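Terminase small subunit (Thermus phage G20c, PDB 6EJQ) probably recognises the packaging initiation site on viral DNA and regulates the ATPase of the large terminase subunit, working as a ring of nine subunits. Local coordinates at residues Arg9-Val12 against Leu13-Leu17. Numbering follows the deposited sequence.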
ATOM      1  N   ARG B   9      11.872 -37.706 -18.502  1.00 51.37           N
ATOM      2  CA  ARG B   9      11.080 -36.640 -19.110  1.00 52.37           C
ATOM      3  C   ARG B   9      10.870 -35.488 -18.123  1.00 52.23           C
ATOM      4  O   ARG B   9      11.137 -34.334 -18.456  1.00 52.57           O
ATOM      5  CB  ARG B   9       9.721 -37.145 -19.603  1.00 55.27           C
ATOM      6  CG  ARG B   9       8.940 -36.083 -20.370  1.00 60.38           C
ATOM      7  CD  ARG B   9       7.545 -36.520 -20.810  1.00 67.88           C
ATOM      8  NE  ARG B   9       6.694 -37.023 -19.728  1.00 72.57           N
ATOM      9  CZ  ARG B   9       6.182 -36.286 -18.734  1.00 78.13           C
ATOM     10  NH1 ARG B   9       6.436 -34.976 -18.628  1.00 81.02           N
ATOM     11  NH2 ARG B   9       5.414 -36.873 -17.813  1.00 75.65           N
ATOM     12  N   ASP B  10      10.400 -35.810 -16.918  1.00 51.20           N
ATOM     13  CA  ASP B  10      10.097 -34.789 -15.908  1.00 51.67           C
ATOM     14  C   ASP B  10      11.324 -33.982 -15.526  1.00 50.73           C
ATOM     15  O   ASP B  10      11.237 -32.765 -15.391  1.00 48.65           O
ATOM     16  CB  ASP B  10       9.482 -35.405 -14.647  1.00 50.81           C
ATOM     17  CG  ASP B  10       8.066 -35.899 -14.863  1.00 53.16           C
ATOM     18  OD1 ASP B  10       7.454 -35.571 -15.908  1.00 51.79           O
ATOM     19  OD2 ASP B  10       7.563 -36.623 -13.973  1.00 58.85           O
ATOM     20  N   ARG B  11      12.457 -34.659 -15.363  1.00 50.85           N
ATOM     21  CA  ARG B  11      13.686 -33.997 -14.960  1.00 51.46           C
ATOM     22  C   ARG B  11      14.291 -33.095 -16.066  1.00 49.05           C
ATOM     23  O   ARG B  11      14.867 -32.051 -15.755  1.00 43.69           O
ATOM     24  CB  ARG B  11      14.695 -35.020 -14.437  1.00 57.07           C
ATOM     25  CG  ARG B  11      15.899 -34.373 -13.769  1.00 64.32           C
ATOM     26  CD  ARG B  11      16.469 -35.185 -12.613  1.00 69.18           C
ATOM     27  NE  ARG B  11      17.760 -34.634 -12.191  1.00 74.11           N
ATOM     28  CZ  ARG B  11      17.934 -33.500 -11.502  1.00 77.49           C
ATOM     29  NH1 ARG B  11      16.900 -32.747 -11.108  1.00 76.78           N
ATOM     30  NH2 ARG B  11      19.170 -33.106 -11.200  1.00 79.59           N
ATOM     31  N   VAL B  12      14.148 -33.487 -17.338  1.00 46.33           N
ATOM     32  CA  VAL B  12      14.554 -32.642 -18.467  1.00 44.11           C
ATOM     33  C   VAL B  12      13.745 -31.352 -18.436  1.00 43.07           C
ATOM     34  O   VAL B  12      14.306 -30.260 -18.521  1.00 40.24           O
ATOM     35  CB  VAL B  12      14.337 -33.342 -19.833  1.00 45.65           C
ATOM     36  CG1 VAL B  12      14.411 -32.358 -21.008  1.00 45.70           C
ATOM     37  CG2 VAL B  12      15.358 -34.449 -20.032  1.00 48.53           C
ATOM     38  N   LEU B  13      12.428 -31.507 -18.348  1.00 41.36           N
ATOM     39  CA  LEU B  13      11.491 -30.384 -18.275  1.00 43.18           C
ATOM     40  C   LEU B  13      11.748 -29.496 -17.046  1.00 42.29           C
ATOM     41  O   LEU B  13      11.776 -28.273 -17.163  1.00 40.01           O
ATOM     42  CB  LEU B  13      10.046 -30.906 -18.246  1.00 43.88           C
ATOM     43  CG  LEU B  13       8.905 -29.888 -18.204  1.00 44.46           C
ATOM     44  CD1 LEU B  13       8.967 -28.944 -19.393  1.00 44.60           C
ATOM     45  CD2 LEU B  13       7.580 -30.621 -18.179  1.00 45.09           C
ATOM     46  N   LYS B  14      11.953 -30.125 -15.890  1.00 41.07           N
ATOM     47  CA  LYS B  14      12.224 -29.416 -14.647  1.00 42.00           C
ATOM     48  C   LYS B  14      13.439 -28.515 -14.789  1.00 43.07           C
ATOM     49  O   LYS B  14      13.360 -27.324 -14.504  1.00 43.76           O
ATOM     50  CB  LYS B  14      12.450 -30.391 -13.496  1.00 43.28           C
ATOM     51  CG  LYS B  14      12.609 -29.720 -12.142  1.00 47.07           C
ATOM     52  CD  LYS B  14      12.897 -30.728 -11.040  1.00 49.48           C
ATOM     53  CE  LYS B  14      13.140 -30.026  -9.714  1.00 50.93           C
ATOM     54  NZ  LYS B  14      13.717 -30.917  -8.669  1.00 52.33           N
ATOM     55  N   LEU B  15      14.555 -29.081 -15.238  1.00 42.16           N
ATOM     56  CA  LEU B  15      15.797 -28.322 -15.341  1.00 41.39           C
ATOM     57  C   LEU B  15      15.661 -27.185 -16.348  1.00 40.45           C
ATOM     58  O   LEU B  15      16.172 -26.092 -16.115  1.00 40.12           O
ATOM     59  CB  LEU B  15      16.969 -29.227 -15.702  1.00 41.32           C
ATOM     60  CG  LEU B  15      17.368 -30.266 -14.654  1.00 42.59           C
ATOM     61  CD1 LEU B  15      18.425 -31.204 -15.232  1.00 43.30           C
ATOM     62  CD2 LEU B  15      17.875 -29.612 -13.380  1.00 42.79           C
ATOM     63  N   TYR B  16      14.959 -27.437 -17.448  1.00 40.20           N
ATOM     64  CA  TYR B  16      14.649 -26.383 -18.396  1.00 41.84           C
ATOM     65  C   TYR B  16      13.873 -25.230 -17.723  1.00 41.55           C
ATOM     66  O   TYR B  16      14.210 -24.067 -17.922  1.00 40.14           O
ATOM     67  CB  TYR B  16      13.869 -26.918 -19.599  1.00 42.73           C
ATOM     68  CG  TYR B  16      13.461 -25.810 -20.535  1.00 48.10           C
ATOM     69  CD1 TYR B  16      14.406 -25.180 -21.350  1.00 53.17           C
ATOM     70  CD2 TYR B  16      12.142 -25.354 -20.575  1.00 52.67           C
ATOM     71  CE1 TYR B  16      14.044 -24.142 -22.199  1.00 56.76           C
ATOM     72  CE2 TYR B  16      11.770 -24.312 -21.411  1.00 55.07           C
ATOM     73  CZ  TYR B  16      12.721 -23.708 -22.217  1.00 58.30           C
ATOM     74  OH  TYR B  16      12.338 -22.678 -23.050  1.00 66.38           O
ATOM     75  N   LEU B  17      12.861 -25.566 -16.923  1.00 39.82           N
ATOM     76  CA  LEU B  17      12.015 -24.570 -16.261  1.00 40.01           C
ATOM     77  C   LEU B  17      12.714 -23.845 -15.110  1.00 39.61           C
ATOM     78  O   LEU B  17      12.272 -22.766 -14.695  1.00 39.75           O
ATOM     79  CB  LEU B  17      10.704 -25.209 -15.780  1.00 40.11           C
ATOM     80  CG  LEU B  17       9.736 -25.658 -16.878  1.00 38.90           C
ATOM     81  CD1 LEU B  17       8.503 -26.304 -16.272  1.00 39.58           C
ATOM     82  CD2 LEU B  17       9.330 -24.510 -17.787  1.00 40.39           C
TER
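Arg11 and Leu15 meet one turn apart on helix 4-17, the first helix of the N-terminal domain, which belongs to the helix-turn-helix clan. The Arg11 side chain runs out over Leu15, whose CG lies over one face of the guanidinium, and NH1 comes to 4.0 Å from Leu15 CD2. The arginine chain is bent at chi2 (147°), and chi4 of 74° swings the guanidinium out of line with it. At the guanidinium edge, close to its plane, stands the Lys14 ammonium, with Arg11 NH1 and Lys14 NZ 4.4 Å apart; two like charges so close probably raise the local positive potential. Asp32 of helix 22-33 offers Arg11 NE a long, weak ion pair.

Beneath the side chains run regular i to i+4 backbone bonds. Lys14 N reaches Asp10 O at 2.8 Å, Leu15 N reaches Arg11 O at 3.0 Å, and the Leu15 CG also packs on that carbonyl oxygen. Val12 and Leu15 face the domain interior, touching Leu29 of helix 22-33, while Val12 also meets Val45 and Leu46 of helix 39-53. Leu13, Lys14 and Tyr16 pack on a neighbouring subunit, where Arg72 donates a hydrogen bond to Leu17 O. Between sequence neighbours, Arg9 curls round through chi3 (54°), and its NH1 makes a salt bridge of 3.0 Å to Asp10 OD1.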